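Long-range contacts in rhamnogalacturonan endolyase YesW (Bacillus subtilis, PDB 2Z8S), which cleaves type I rhamnogalacturonan of plant cell walls by endo-acting elimination, needing calcium or manganese for activity: residues 501-506 against 514-519; 91-96 against 522-527; 125-130 against 155-160. One frame throughout, in Å; residues are numbered along the deposited sequence.

Contact 1 (501-506 against 514-519); sequences PTLQAD and EVVWRT. With CA (calcium ion), chain H.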
ATOM      1  N   PRO A 501      -7.575  -0.125   6.730  1.00 11.24           N
ATOM      2  CA  PRO A 501      -6.784   0.261   7.884  1.00 11.16           C
ATOM      3  C   PRO A 501      -6.043   1.509   7.487  1.00 10.86           C
ATOM      4  O   PRO A 501      -6.016   1.834   6.300  1.00 10.97           O
ATOM      5  CB  PRO A 501      -5.800  -0.899   8.060  1.00 11.21           C
ATOM      6  CG  PRO A 501      -6.121  -1.887   6.995  1.00 11.06           C
ATOM      7  CD  PRO A 501      -6.984  -1.246   5.987  1.00 11.07           C
ATOM      8  N   THR A 502      -5.478   2.222   8.456  1.00 10.48           N
ATOM      9  CA  THR A 502      -4.606   3.343   8.128  1.00 10.49           C
ATOM     10  C   THR A 502      -3.458   2.786   7.269  1.00 10.30           C
ATOM     11  O   THR A 502      -3.130   3.329   6.225  1.00 10.13           O
ATOM     12  CB  THR A 502      -4.156   4.116   9.398  1.00 10.32           C
ATOM     13  OG1 THR A 502      -5.234   4.952   9.846  1.00 10.99           O
ATOM     14  CG2 THR A 502      -2.957   4.998   9.122  1.00 10.05           C
ATOM     15  N   LEU A 503      -2.894   1.666   7.690  1.00 10.20           N
ATOM     16  CA  LEU A 503      -1.944   0.964   6.869  1.00 10.27           C
ATOM     17  C   LEU A 503      -1.895  -0.494   7.244  1.00 10.40           C
ATOM     18  O   LEU A 503      -2.065  -0.848   8.400  1.00 11.08           O
ATOM     19  CB  LEU A 503      -0.547   1.561   7.017  1.00 10.29           C
ATOM     20  CG  LEU A 503       0.515   1.052   6.029  1.00 10.03           C
ATOM     21  CD1 LEU A 503       0.333   1.683   4.675  1.00  9.26           C
ATOM     22  CD2 LEU A 503       1.889   1.357   6.565  1.00 10.40           C
ATOM     23  N   GLN A 504      -1.661  -1.333   6.247  1.00 10.42           N
ATOM     24  CA  GLN A 504      -1.275  -2.696   6.461  1.00 10.19           C
ATOM     25  C   GLN A 504       0.071  -2.915   5.797  1.00 10.64           C
ATOM     26  O   GLN A 504       0.220  -2.667   4.606  1.00 10.59           O
ATOM     27  CB  GLN A 504      -2.296  -3.622   5.857  1.00  9.94           C
ATOM     28  CG  GLN A 504      -1.920  -5.053   6.048  1.00  9.66           C
ATOM     29  CD  GLN A 504      -2.827  -5.981   5.323  1.00 10.36           C
ATOM     30  OE1 GLN A 504      -2.404  -6.660   4.390  1.00 12.12           O
ATOM     31  NE2 GLN A 504      -4.091  -6.023   5.731  1.00 10.42           N
ATOM     32  N   ALA A 505       1.055  -3.367   6.567  1.00 11.11           N
ATOM     33  CA  ALA A 505       2.387  -3.585   6.027  1.00 11.90           C
ATOM     34  C   ALA A 505       3.257  -4.372   6.968  1.00 12.50           C
ATOM     35  O   ALA A 505       3.153  -4.252   8.192  1.00 12.54           O
ATOM     36  CB  ALA A 505       3.068  -2.255   5.699  1.00 12.11           C
ATOM     37  N   ASP A 506       4.135  -5.174   6.383  1.00 13.05           N
ATOM     38  CA  ASP A 506       5.229  -5.740   7.129  1.00 13.36           C
ATOM     39  C   ASP A 506       6.228  -4.624   7.351  1.00 13.87           C
ATOM     40  O   ASP A 506       7.084  -4.383   6.511  1.00 14.02           O
ATOM     41  CB  ASP A 506       5.886  -6.862   6.346  1.00 13.19           C
ATOM     42  CG  ASP A 506       7.070  -7.427   7.067  1.00 13.32           C
ATOM     43  OD1 ASP A 506       7.127  -7.287   8.306  1.00 11.95           O
ATOM     44  OD2 ASP A 506       7.943  -8.006   6.400  1.00 14.84           O
ATOM     45  N   GLU A 514       1.947  -5.952   9.679  1.00 11.17           N
ATOM     46  CA  GLU A 514       1.384  -5.140  10.725  1.00 10.55           C
ATOM     47  C   GLU A 514       0.178  -4.374  10.190  1.00 10.37           C
ATOM     48  O   GLU A 514       0.096  -4.086   8.995  1.00 10.30           O
ATOM     49  CB  GLU A 514       2.436  -4.176  11.256  1.00 10.74           C
ATOM     50  CG  GLU A 514       3.458  -4.833  12.153  1.00 10.22           C
ATOM     51  CD  GLU A 514       4.344  -5.806  11.413  1.00 11.44           C
ATOM     52  OE1 GLU A 514       4.821  -5.474  10.301  1.00 12.21           O
ATOM     53  OE2 GLU A 514       4.563  -6.920  11.933  1.00 10.94           O
ATOM     54  N   VAL A 515      -0.774  -4.091  11.074  1.00  9.78           N
ATOM     55  CA  VAL A 515      -1.872  -3.210  10.758  1.00  9.92           C
ATOM     56  C   VAL A 515      -1.659  -1.953  11.571  1.00 10.32           C
ATOM     57  O   VAL A 515      -1.269  -2.020  12.750  1.00 10.73           O
ATOM     58  CB  VAL A 515      -3.245  -3.765  11.183  1.00 10.11           C
ATOM     59  CG1 VAL A 515      -4.318  -3.269  10.228  1.00  9.57           C
ATOM     60  CG2 VAL A 515      -3.229  -5.262  11.234  1.00  9.86           C
ATOM     61  N   VAL A 516      -1.908  -0.813  10.938  1.00 10.13           N
ATOM     62  CA  VAL A 516      -1.932   0.456  11.627  1.00  9.90           C
ATOM     63  C   VAL A 516      -3.353   0.958  11.526  1.00 10.16           C
ATOM     64  O   VAL A 516      -3.882   1.077  10.428  1.00 10.35           O
ATOM     65  CB  VAL A 516      -1.017   1.474  10.972  1.00  9.76           C
ATOM     66  CG1 VAL A 516      -0.948   2.736  11.831  1.00  8.88           C
ATOM     67  CG2 VAL A 516       0.370   0.869  10.708  1.00  9.60           C
ATOM     68  N   TRP A 517      -3.964   1.226  12.674  1.00 10.43           N
ATOM     69  CA  TRP A 517      -5.340   1.702  12.764  1.00 10.62           C
ATOM     70  C   TRP A 517      -5.331   2.881  13.696  1.00 11.55           C
ATOM     71  O   TRP A 517      -4.797   2.779  14.810  1.00 11.96           O
ATOM     72  CB  TRP A 517      -6.239   0.660  13.418  1.00  9.98           C
ATOM     73  CG  TRP A 517      -6.833  -0.383  12.541  1.00  9.07           C
ATOM     74  CD1 TRP A 517      -7.666  -0.200  11.464  1.00  8.88           C
ATOM     75  CD2 TRP A 517      -6.693  -1.792  12.701  1.00  7.92           C
ATOM     76  NE1 TRP A 517      -8.027  -1.421  10.932  1.00  8.32           N
ATOM     77  CE2 TRP A 517      -7.441  -2.411  11.676  1.00  8.20           C
ATOM     78  CE3 TRP A 517      -5.992  -2.594  13.604  1.00  8.48           C
ATOM     79  CZ2 TRP A 517      -7.507  -3.797  11.537  1.00  9.35           C
ATOM     80  CZ3 TRP A 517      -6.063  -3.972  13.465  1.00  8.63           C
ATOM     81  CH2 TRP A 517      -6.812  -4.557  12.445  1.00  8.49           C
ATOM     82  N   ARG A 518      -5.936   3.985  13.265  1.00 12.29           N
ATOM     83  CA  ARG A 518      -6.152   5.139  14.142  1.00 13.08           C
ATOM     84  C   ARG A 518      -7.062   4.754  15.296  1.00 13.86           C
ATOM     85  O   ARG A 518      -7.880   3.841  15.158  1.00 13.78           O
ATOM     86  CB  ARG A 518      -6.804   6.276  13.368  1.00 13.27           C
ATOM     87  CG  ARG A 518      -8.150   5.920  12.744  1.00 12.97           C
ATOM     88  CD  ARG A 518      -8.929   7.162  12.490  1.00 13.08           C
ATOM     89  NE  ARG A 518     -10.175   6.888  11.790  1.00 13.55           N
ATOM     90  CZ  ARG A 518     -11.376   6.894  12.361  1.00 13.64           C
ATOM     91  NH1 ARG A 518     -11.519   7.159  13.663  1.00 13.13           N
ATOM     92  NH2 ARG A 518     -12.441   6.637  11.622  1.00 12.17           N
ATOM     93  N   THR A 519      -6.912   5.432  16.434  1.00 14.63           N
ATOM     94  CA  THR A 519      -7.904   5.325  17.489  1.00 15.71           C
ATOM     95  C   THR A 519      -9.173   5.973  16.947  1.00 16.51           C
ATOM     96  O   THR A 519      -9.126   6.683  15.943  1.00 16.46           O
ATOM     97  CB  THR A 519      -7.478   6.031  18.781  1.00 15.61           C
ATOM     98  OG1 THR A 519      -7.332   7.430  18.529  1.00 16.61           O
ATOM     99  CG2 THR A 519      -6.160   5.471  19.311  1.00 15.99           C
TER
HETATM  100 CA    CA H 643       6.054  -7.894  10.466  1.00 14.88          CA
HETATM  101  O   HOH W   1      -7.510   2.933  10.626  1.00 26.87           O
HETATM  102  O   HOH W   2       5.529  -9.496  12.665  1.00  7.15           O

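Contact 2 (91-96 against 522-527); sequences YHSVPL and SSALRI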
ATOM      1  N   TYR A  91      -0.294  -3.497  20.726  1.00 21.02           N
ATOM      2  CA  TYR A  91      -0.054  -2.485  19.716  1.00 20.49           C
ATOM      3  C   TYR A  91       0.864  -1.425  20.270  1.00 20.21           C
ATOM      4  O   TYR A  91       0.903  -1.166  21.475  1.00 20.19           O
ATOM      5  CB  TYR A  91      -1.350  -1.829  19.245  1.00 20.41           C
ATOM      6  CG  TYR A  91      -2.159  -1.180  20.344  1.00 20.54           C
ATOM      7  CD1 TYR A  91      -1.937   0.139  20.719  1.00 20.42           C
ATOM      8  CD2 TYR A  91      -3.155  -1.889  21.002  1.00 20.71           C
ATOM      9  CE1 TYR A  91      -2.679   0.730  21.722  1.00 20.61           C
ATOM     10  CE2 TYR A  91      -3.911  -1.310  21.998  1.00 20.72           C
ATOM     11  CZ  TYR A  91      -3.672  -0.002  22.360  1.00 20.95           C
ATOM     12  OH  TYR A  91      -4.438   0.562  23.362  1.00 20.39           O
ATOM     13  N   HIS A  92       1.618  -0.817  19.375  1.00 19.72           N
ATOM     14  CA  HIS A  92       2.365   0.345  19.737  1.00 19.40           C
ATOM     15  C   HIS A  92       1.509   1.561  19.415  1.00 19.36           C
ATOM     16  O   HIS A  92       0.892   1.645  18.353  1.00 19.36           O
ATOM     17  CB  HIS A  92       3.671   0.375  18.976  1.00 19.42           C
ATOM     18  CG  HIS A  92       4.444   1.623  19.189  1.00 19.35           C
ATOM     19  ND1 HIS A  92       4.984   1.953  20.412  1.00 19.16           N
ATOM     20  CD2 HIS A  92       4.746   2.639  18.350  1.00 19.53           C
ATOM     21  CE1 HIS A  92       5.594   3.120  20.315  1.00 19.35           C
ATOM     22  NE2 HIS A  92       5.465   3.556  19.073  1.00 20.21           N
ATOM     23  N   SER A  93       1.467   2.499  20.346  1.00 19.34           N
ATOM     24  CA  SER A  93       0.619   3.666  20.214  1.00 19.23           C
ATOM     25  C   SER A  93       1.458   4.842  19.730  1.00 19.17           C
ATOM     26  O   SER A  93       2.442   5.214  20.367  1.00 19.08           O
ATOM     27  CB  SER A  93      -0.015   3.977  21.566  1.00 18.93           C
ATOM     28  OG  SER A  93      -1.409   4.094  21.442  1.00 19.43           O
ATOM     29  N   VAL A  94       1.090   5.413  18.590  1.00 19.20           N
ATOM     30  CA  VAL A  94       1.778   6.609  18.095  1.00 19.30           C
ATOM     31  C   VAL A  94       0.858   7.801  18.303  1.00 19.31           C
ATOM     32  O   VAL A  94      -0.120   7.948  17.586  1.00 19.21           O
ATOM     33  CB  VAL A  94       2.172   6.501  16.597  1.00 19.12           C
ATOM     34  CG1 VAL A  94       3.111   7.627  16.210  1.00 18.65           C
ATOM     35  CG2 VAL A  94       2.813   5.166  16.312  1.00 19.17           C
ATOM     36  N   PRO A  95       1.163   8.653  19.294  1.00 19.74           N
ATOM     37  CA  PRO A  95       0.292   9.795  19.569  1.00 20.10           C
ATOM     38  C   PRO A  95       0.344  10.812  18.434  1.00 20.46           C
ATOM     39  O   PRO A  95       1.424  11.185  17.968  1.00 20.27           O
ATOM     40  CB  PRO A  95       0.878  10.382  20.855  1.00 20.11           C
ATOM     41  CG  PRO A  95       2.303   9.958  20.852  1.00 19.80           C
ATOM     42  CD  PRO A  95       2.327   8.610  20.198  1.00 19.74           C
ATOM     43  N   LEU A  96      -0.824  11.223  17.967  1.00 20.92           N
ATOM     44  CA  LEU A  96      -0.895  12.172  16.878  1.00 21.42           C
ATOM     45  C   LEU A  96      -1.142  13.571  17.414  1.00 22.15           C
ATOM     46  O   LEU A  96      -1.782  13.765  18.446  1.00 22.15           O
ATOM     47  CB  LEU A  96      -1.988  11.779  15.878  1.00 21.23           C
ATOM     48  CG  LEU A  96      -1.945  10.350  15.327  1.00 20.65           C
ATOM     49  CD1 LEU A  96      -3.236  10.016  14.627  1.00 19.67           C
ATOM     50  CD2 LEU A  96      -0.745  10.124  14.413  1.00 19.85           C
ATOM     51  N   SER A 522      -8.810   9.558  16.721  1.00 15.47           N
ATOM     52  CA  SER A 522      -7.657   9.966  15.910  1.00 15.06           C
ATOM     53  C   SER A 522      -6.623  10.745  16.701  1.00 14.93           C
ATOM     54  O   SER A 522      -5.900  11.571  16.154  1.00 14.67           O
ATOM     55  CB  SER A 522      -8.102  10.782  14.694  1.00 14.98           C
ATOM     56  OG  SER A 522      -9.086  10.082  13.961  1.00 14.89           O
ATOM     57  N   SER A 523      -6.564  10.477  18.001  1.00 15.16           N
ATOM     58  CA  SER A 523      -5.539  11.057  18.853  1.00 15.01           C
ATOM     59  C   SER A 523      -4.282  10.213  18.776  1.00 14.89           C
ATOM     60  O   SER A 523      -3.230  10.640  19.227  1.00 15.64           O
ATOM     61  CB  SER A 523      -6.026  11.187  20.304  1.00 14.92           C
ATOM     62  OG  SER A 523      -6.023   9.937  20.965  1.00 15.07           O
ATOM     63  N   ALA A 524      -4.385   9.019  18.193  1.00 14.64           N
ATOM     64  CA  ALA A 524      -3.238   8.113  18.064  1.00 14.12           C
ATOM     65  C   ALA A 524      -3.399   7.082  16.951  1.00 13.99           C
ATOM     66  O   ALA A 524      -4.511   6.746  16.544  1.00 14.08           O
ATOM     67  CB  ALA A 524      -2.947   7.414  19.384  1.00 13.89           C
ATOM     68  N   LEU A 525      -2.266   6.600  16.449  1.00 13.77           N
ATOM     69  CA  LEU A 525      -2.226   5.476  15.538  1.00 13.44           C
ATOM     70  C   LEU A 525      -1.735   4.270  16.322  1.00 13.49           C
ATOM     71  O   LEU A 525      -0.862   4.397  17.177  1.00 13.59           O
ATOM     72  CB  LEU A 525      -1.283   5.757  14.376  1.00 13.25           C
ATOM     73  CG  LEU A 525      -1.778   6.708  13.299  1.00 12.96           C
ATOM     74  CD1 LEU A 525      -0.702   6.849  12.237  1.00 13.61           C
ATOM     75  CD2 LEU A 525      -3.067   6.211  12.677  1.00 12.38           C
ATOM     76  N   ARG A 526      -2.315   3.109  16.037  1.00 13.48           N
ATOM     77  CA  ARG A 526      -1.983   1.882  16.737  1.00 13.36           C
ATOM     78  C   ARG A 526      -1.331   0.946  15.765  1.00 13.68           C
ATOM     79  O   ARG A 526      -1.931   0.583  14.753  1.00 13.90           O
ATOM     80  CB  ARG A 526      -3.239   1.226  17.275  1.00 13.37           C
ATOM     81  CG  ARG A 526      -3.955   2.046  18.307  1.00 13.19           C
ATOM     82  CD  ARG A 526      -4.949   1.196  19.000  1.00 12.32           C
ATOM     83  NE  ARG A 526      -5.337   1.824  20.244  1.00 12.84           N
ATOM     84  CZ  ARG A 526      -6.408   1.488  20.949  1.00 12.36           C
ATOM     85  NH1 ARG A 526      -7.216   0.517  20.529  1.00 11.54           N
ATOM     86  NH2 ARG A 526      -6.672   2.141  22.071  1.00 11.71           N
ATOM     87  N   ILE A 527      -0.094   0.568  16.055  1.00 13.79           N
ATOM     88  CA  ILE A 527       0.604  -0.382  15.216  1.00 14.01           C
ATOM     89  C   ILE A 527       0.477  -1.751  15.846  1.00 14.13           C
ATOM     90  O   ILE A 527       1.093  -2.031  16.889  1.00 14.26           O
ATOM     91  CB  ILE A 527       2.086  -0.035  15.068  1.00 14.17           C
ATOM     92  CG1 ILE A 527       2.240   1.453  14.709  1.00 14.86           C
ATOM     93  CG2 ILE A 527       2.768  -1.007  14.069  1.00 13.48           C
ATOM     94  CD1 ILE A 527       3.689   1.954  14.651  1.00 14.13           C
TER
HETATM   95  O   HOH W   3      -3.981   4.067  21.717  1.00 15.35           O

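Contact 3 (125-130 against 155-160); sequences DGQYEL and AYKLDG. With CA (calcium ion), chain I.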
ATOM      1  N   ASP A 125      17.230   6.211   9.399  1.00 18.14           N
ATOM      2  CA  ASP A 125      17.684   5.463  10.564  1.00 18.03           C
ATOM      3  C   ASP A 125      17.381   3.963  10.476  1.00 17.75           C
ATOM      4  O   ASP A 125      17.626   3.232  11.438  1.00 18.22           O
ATOM      5  CB  ASP A 125      17.135   6.074  11.859  1.00 18.05           C
ATOM      6  CG  ASP A 125      15.630   5.887  12.018  1.00 18.92           C
ATOM      7  OD1 ASP A 125      14.957   5.371  11.095  1.00 18.77           O
ATOM      8  OD2 ASP A 125      15.115   6.258  13.090  1.00 20.07           O
ATOM      9  N   GLY A 126      16.855   3.513   9.334  1.00 17.20           N
ATOM     10  CA  GLY A 126      16.540   2.092   9.103  1.00 16.97           C
ATOM     11  C   GLY A 126      15.144   1.664   9.551  1.00 17.14           C
ATOM     12  O   GLY A 126      14.782   0.478   9.477  1.00 17.22           O
ATOM     13  N   GLN A 127      14.356   2.630  10.017  1.00 16.70           N
ATOM     14  CA  GLN A 127      13.025   2.368  10.525  1.00 16.26           C
ATOM     15  C   GLN A 127      11.992   3.265   9.871  1.00 15.90           C
ATOM     16  O   GLN A 127      12.219   4.459   9.672  1.00 15.79           O
ATOM     17  CB  GLN A 127      13.022   2.595  12.014  1.00 16.36           C
ATOM     18  CG  GLN A 127      11.689   2.877  12.608  1.00 17.77           C
ATOM     19  CD  GLN A 127      11.826   3.289  14.044  1.00 20.85           C
ATOM     20  OE1 GLN A 127      12.337   2.522  14.873  1.00 21.95           O
ATOM     21  NE2 GLN A 127      11.384   4.511  14.360  1.00 21.51           N
ATOM     22  N   TYR A 128      10.843   2.676   9.562  1.00 15.70           N
ATOM     23  CA  TYR A 128       9.768   3.370   8.866  1.00 15.16           C
ATOM     24  C   TYR A 128       9.091   4.433   9.714  1.00 14.78           C
ATOM     25  O   TYR A 128       8.746   4.202  10.881  1.00 14.62           O
ATOM     26  CB  TYR A 128       8.727   2.372   8.369  1.00 15.19           C
ATOM     27  CG  TYR A 128       9.192   1.521   7.206  1.00 15.53           C
ATOM     28  CD1 TYR A 128       9.511   2.096   5.972  1.00 15.53           C
ATOM     29  CD2 TYR A 128       9.298   0.131   7.334  1.00 15.13           C
ATOM     30  CE1 TYR A 128       9.932   1.302   4.891  1.00 15.72           C
ATOM     31  CE2 TYR A 128       9.717  -0.664   6.267  1.00 15.18           C
ATOM     32  CZ  TYR A 128      10.035  -0.075   5.052  1.00 15.35           C
ATOM     33  OH  TYR A 128      10.436  -0.866   3.999  1.00 15.17           O
ATOM     34  N   GLU A 129       8.921   5.605   9.111  1.00 14.20           N
ATOM     35  CA  GLU A 129       8.070   6.635   9.673  1.00 13.47           C
ATOM     36  C   GLU A 129       6.696   6.498   9.056  1.00 13.00           C
ATOM     37  O   GLU A 129       6.538   5.936   7.959  1.00 12.63           O
ATOM     38  CB  GLU A 129       8.622   8.031   9.406  1.00 13.43           C
ATOM     39  CG  GLU A 129       9.650   8.467  10.396  1.00 13.35           C
ATOM     40  CD  GLU A 129      11.018   7.877  10.108  1.00 15.10           C
ATOM     41  OE1 GLU A 129      11.444   7.857   8.933  1.00 13.56           O
ATOM     42  OE2 GLU A 129      11.686   7.433  11.063  1.00 16.65           O
ATOM     43  N   LEU A 130       5.708   7.006   9.777  1.00 12.46           N
ATOM     44  CA  LEU A 130       4.339   6.946   9.330  1.00 12.30           C
ATOM     45  C   LEU A 130       3.982   8.262   8.686  1.00 12.15           C
ATOM     46  O   LEU A 130       4.068   9.323   9.315  1.00 12.00           O
ATOM     47  CB  LEU A 130       3.399   6.643  10.494  1.00 12.27           C
ATOM     48  CG  LEU A 130       3.615   5.272  11.112  1.00 11.86           C
ATOM     49  CD1 LEU A 130       2.841   5.159  12.405  1.00 12.86           C
ATOM     50  CD2 LEU A 130       3.220   4.186  10.133  1.00 10.99           C
ATOM     51  N   ALA A 155       4.019  13.546   9.252  1.00 16.72           N
ATOM     52  CA  ALA A 155       4.996  12.491   9.355  1.00 16.81           C
ATOM     53  C   ALA A 155       5.337  12.275  10.819  1.00 16.97           C
ATOM     54  O   ALA A 155       5.561  13.224  11.585  1.00 16.96           O
ATOM     55  CB  ALA A 155       6.222  12.816   8.569  1.00 17.00           C
ATOM     56  N   TYR A 156       5.375  11.010  11.194  1.00 16.96           N
ATOM     57  CA  TYR A 156       5.566  10.634  12.570  1.00 16.95           C
ATOM     58  C   TYR A 156       6.617   9.545  12.638  1.00 17.16           C
ATOM     59  O   TYR A 156       6.558   8.574  11.885  1.00 16.97           O
ATOM     60  CB  TYR A 156       4.243  10.120  13.161  1.00 16.53           C
ATOM     61  CG  TYR A 156       3.202  11.191  13.405  1.00 15.95           C
ATOM     62  CD1 TYR A 156       3.153  11.876  14.619  1.00 15.64           C
ATOM     63  CD2 TYR A 156       2.262  11.514  12.431  1.00 15.85           C
ATOM     64  CE1 TYR A 156       2.198  12.859  14.855  1.00 15.69           C
ATOM     65  CE2 TYR A 156       1.300  12.499  12.658  1.00 15.59           C
ATOM     66  CZ  TYR A 156       1.280  13.169  13.867  1.00 15.75           C
ATOM     67  OH  TYR A 156       0.341  14.145  14.099  1.00 16.11           O
ATOM     68  N   LYS A 157       7.588   9.713  13.531  1.00 17.80           N
ATOM     69  CA  LYS A 157       8.425   8.595  13.929  1.00 18.45           C
ATOM     70  C   LYS A 157       7.565   7.727  14.817  1.00 18.82           C
ATOM     71  O   LYS A 157       6.553   8.178  15.369  1.00 18.85           O
ATOM     72  CB  LYS A 157       9.674   9.052  14.676  1.00 18.35           C
ATOM     73  CG  LYS A 157      10.765   9.594  13.781  1.00 18.98           C
ATOM     74  CD  LYS A 157      12.060   9.841  14.558  1.00 19.75           C
ATOM     75  CE  LYS A 157      12.978   8.622  14.537  1.00 19.37           C
ATOM     76  NZ  LYS A 157      13.219   8.158  13.142  1.00 19.62           N
ATOM     77  N   LEU A 158       7.957   6.477  14.965  1.00 19.49           N
ATOM     78  CA  LEU A 158       7.177   5.584  15.800  1.00 20.33           C
ATOM     79  C   LEU A 158       7.163   6.006  17.272  1.00 20.72           C
ATOM     80  O   LEU A 158       6.245   5.645  17.997  1.00 21.44           O
ATOM     81  CB  LEU A 158       7.616   4.130  15.615  1.00 20.31           C
ATOM     82  CG  LEU A 158       7.633   3.614  14.170  1.00 20.16           C
ATOM     83  CD1 LEU A 158       7.644   2.108  14.195  1.00 20.47           C
ATOM     84  CD2 LEU A 158       6.461   4.126  13.313  1.00 19.82           C
ATOM     85  N   ASP A 159       8.135   6.805  17.708  1.00 21.04           N
ATOM     86  CA  ASP A 159       8.096   7.325  19.079  1.00 21.35           C
ATOM     87  C   ASP A 159       7.048   8.432  19.231  1.00 21.10           C
ATOM     88  O   ASP A 159       6.776   8.898  20.332  1.00 21.39           O
ATOM     89  CB  ASP A 159       9.493   7.760  19.581  1.00 21.59           C
ATOM     90  CG  ASP A 159      10.068   8.966  18.823  1.00 22.99           C
ATOM     91  OD1 ASP A 159       9.344   9.613  18.034  1.00 24.28           O
ATOM     92  OD2 ASP A 159      11.263   9.278  19.026  1.00 23.98           O
ATOM     93  N   GLY A 160       6.448   8.840  18.121  1.00 20.93           N
ATOM     94  CA  GLY A 160       5.363   9.812  18.165  1.00 20.75           C
ATOM     95  C   GLY A 160       5.796  11.236  17.895  1.00 20.72           C
ATOM     96  O   GLY A 160       4.972  12.150  17.928  1.00 20.61           O
TER
HETATM   97 CA    CA I 644      13.391   6.538   9.369  1.00 40.79          CA
HETATM   98  O   HOH W   4      10.021   6.001  12.640  1.00 11.03           O

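Contact 1 (501-506 against 514-519)
Asp506 and Glu514 meet through a calcium ion at one end of this strand pair. Asp506 gives the single oxygen OD1, whereas Glu514 clasps the ion with both carboxylate oxygens, OE2 being the nearer at 2.3 Å. The two carboxylate planes are turned 49° apart. Glu514 curls back to the metal because its chain turns about the CB-CG bond (chi2 67°), which also brings OE1 within 3.0 Å of Ala505 O, an approach of two acceptors; OE1 also accepts from Leu507 N. A water and the carbonyl oxygens of Leu508, Asp510 and Arg512 complete the shell. Behind it, Thr540 and Leu541 hold Asp506 OD2, and Thr529 holds Glu514 OE2.

Backbone hydrogen bonds join the strands from the metal onward. Ala505 and Glu514 bond in both directions, as do Leu503 and Val516, and CA-H...O contacts fill the intervening Gln504-Val515 position. At the far end water 1 donates to Thr502 OG1 and accepts from Arg518 N; the hydroxyl has its strongest polar partner in Asn115, a substrate-binding residue.

Apolar contacts lie on both faces. Pro501 CB comes to 3.5 Å from Val515 CG1, one side chain lying across the other, and CG1 in turn stands 3.4 Å over one face of the Trp517 ring, toward its rim. On the other face Leu503 CB rests 3.9 Å from Val516 CG2.

Thr502 and Leu503 both oppose Val516, a classic beta bulge, in a beta hairpin whose connecting loop wraps a calcium ion with ligands at alternate residues from Asp506 to Glu514.

Contact 2 (91-96 against 522-527)
Val94 and Leu525 exchange backbone hydrogen bonds at the middle of this antiparallel pairing, and the one from Val94 N to Leu525 O, 2.6 Å long, is almost perfectly straight at 179°. His92 and Ile527 pair in the same reciprocal way, while Leu96 N donates to Ser523 O over 2.8 Å, extending the pairing just past the strand end.

Among the side chains, Arg526 has several partners. Its extended chain runs over one face of Tyr91, with CD centred 3.6 Å from the ring centroid in a CH-pi contact, and its guanidinium lies flat on the ring at 24° between planes. Tyr91 OH therefore sits over the guanidinium face, 3.0 Å from NH2 of Arg526, where the angle is too poor for a hydrogen bond. Two of the nitrogens have other partners: NE of Arg526 donates to water 3, at the guanidinium edge, over 3.0 Å, this water also bonds Ser93 OG, and NH1 donates to Ser489 O. An alanine in place of Tyr91 would take away the aromatic face under the arginine chain and would probably leave the guanidinium freer to turn away from water 3 and Ser489.

On the other side of the sheet, His92 NE2 bonds Leu158 O, and the edge of its ring meets Ile527 CD1. Ile527 CD1 also touches Val94 CG2 at 3.7 Å, and farther along Leu96 CD2 meets Leu525 CG, the two side chains crossing nearly at right angles.

The chemistry is thus divided: water-linked polar groups and a cation-pi stack on the face of Ser93 and Arg526, mostly aliphatic packing, with the polar link from His92 to Leu158, on that of Val94 and Leu525, and backbone bonding sewing together strands more than 400 residues apart.

Contact 3 (125-130 against 155-160)
Lys157 NZ is gripped by two carboxylates across the contact, Asp125 OD2 and Glu129 OE2, each 2.7 Å away, and by a third, Asp123, in a further salt bridge. Both Asp125 and Glu129 are met from above their carboxylate planes, by 48° and 36°. The lysine gets there by bending late in its chain, at chi3 and chi4: its CG runs alongside Glu129 before the ammonium turns toward Asp125, which comes from the opposite direction.

These acids also bind calcium. Asp125 OD1, Gln127 O and both oxygens of Glu129 hold the ion, Glu129 OE1 at 2.4 Å, and Asp121 and Asp123 complete the shell. Glu129 OE1 also accepts from Val122 N. With ligands at every second residue, this is a DxDxDG-type calcium-binding loop, and it leads directly into strand 129-136 of a propeller blade. Asp125 OD1 additionally accepts from Gln127 N, closing an Asx turn. The ammonium group, one shell out, probably offsets negative charge that the ion alone would not neutralise.

Water 4 forms a second bridge. It donates to Glu129 OE2 and Tyr128 O and accepts from Gln127 NE2 and from Leu158 N, the last at 3.1 Å, so the loop is tied to the turn that follows strand 152-156.

Where the strands run together, Leu130 and Tyr156 exchange backbone hydrogen bonds. Leu158 then folds back over the calcium loop's exit: its CD2 lies 3.3 Å from Tyr128 O and 3.8 Å from Leu130 CG, the two leucines nearly perpendicular. A type I turn, closed by Gly160 N bonding Lys157 O, carries the chain onward.

Contacts 1 and 2 belong to one antiparallel sheet, their centres 10 Å apart: strand 514-519 lies beside strand 524-528, which pairs in turn with strand 91-95. Contact 3 lies in the next sheet, 102-167, its centre 12 Å from contact 2 and 14 Å from contact 1. Along the chain, contact 2 encloses contact 3 and then contact 1. An early strand thus completes a sheet otherwise built from late ones, consistent with the closure that joins the ends of a beta-propeller ring. Contacts 2 and 3 touch where Leu96 packs on Tyr156, linking the closing blade to its neighbour, while contacts 1 and 3 each include a calcium loop.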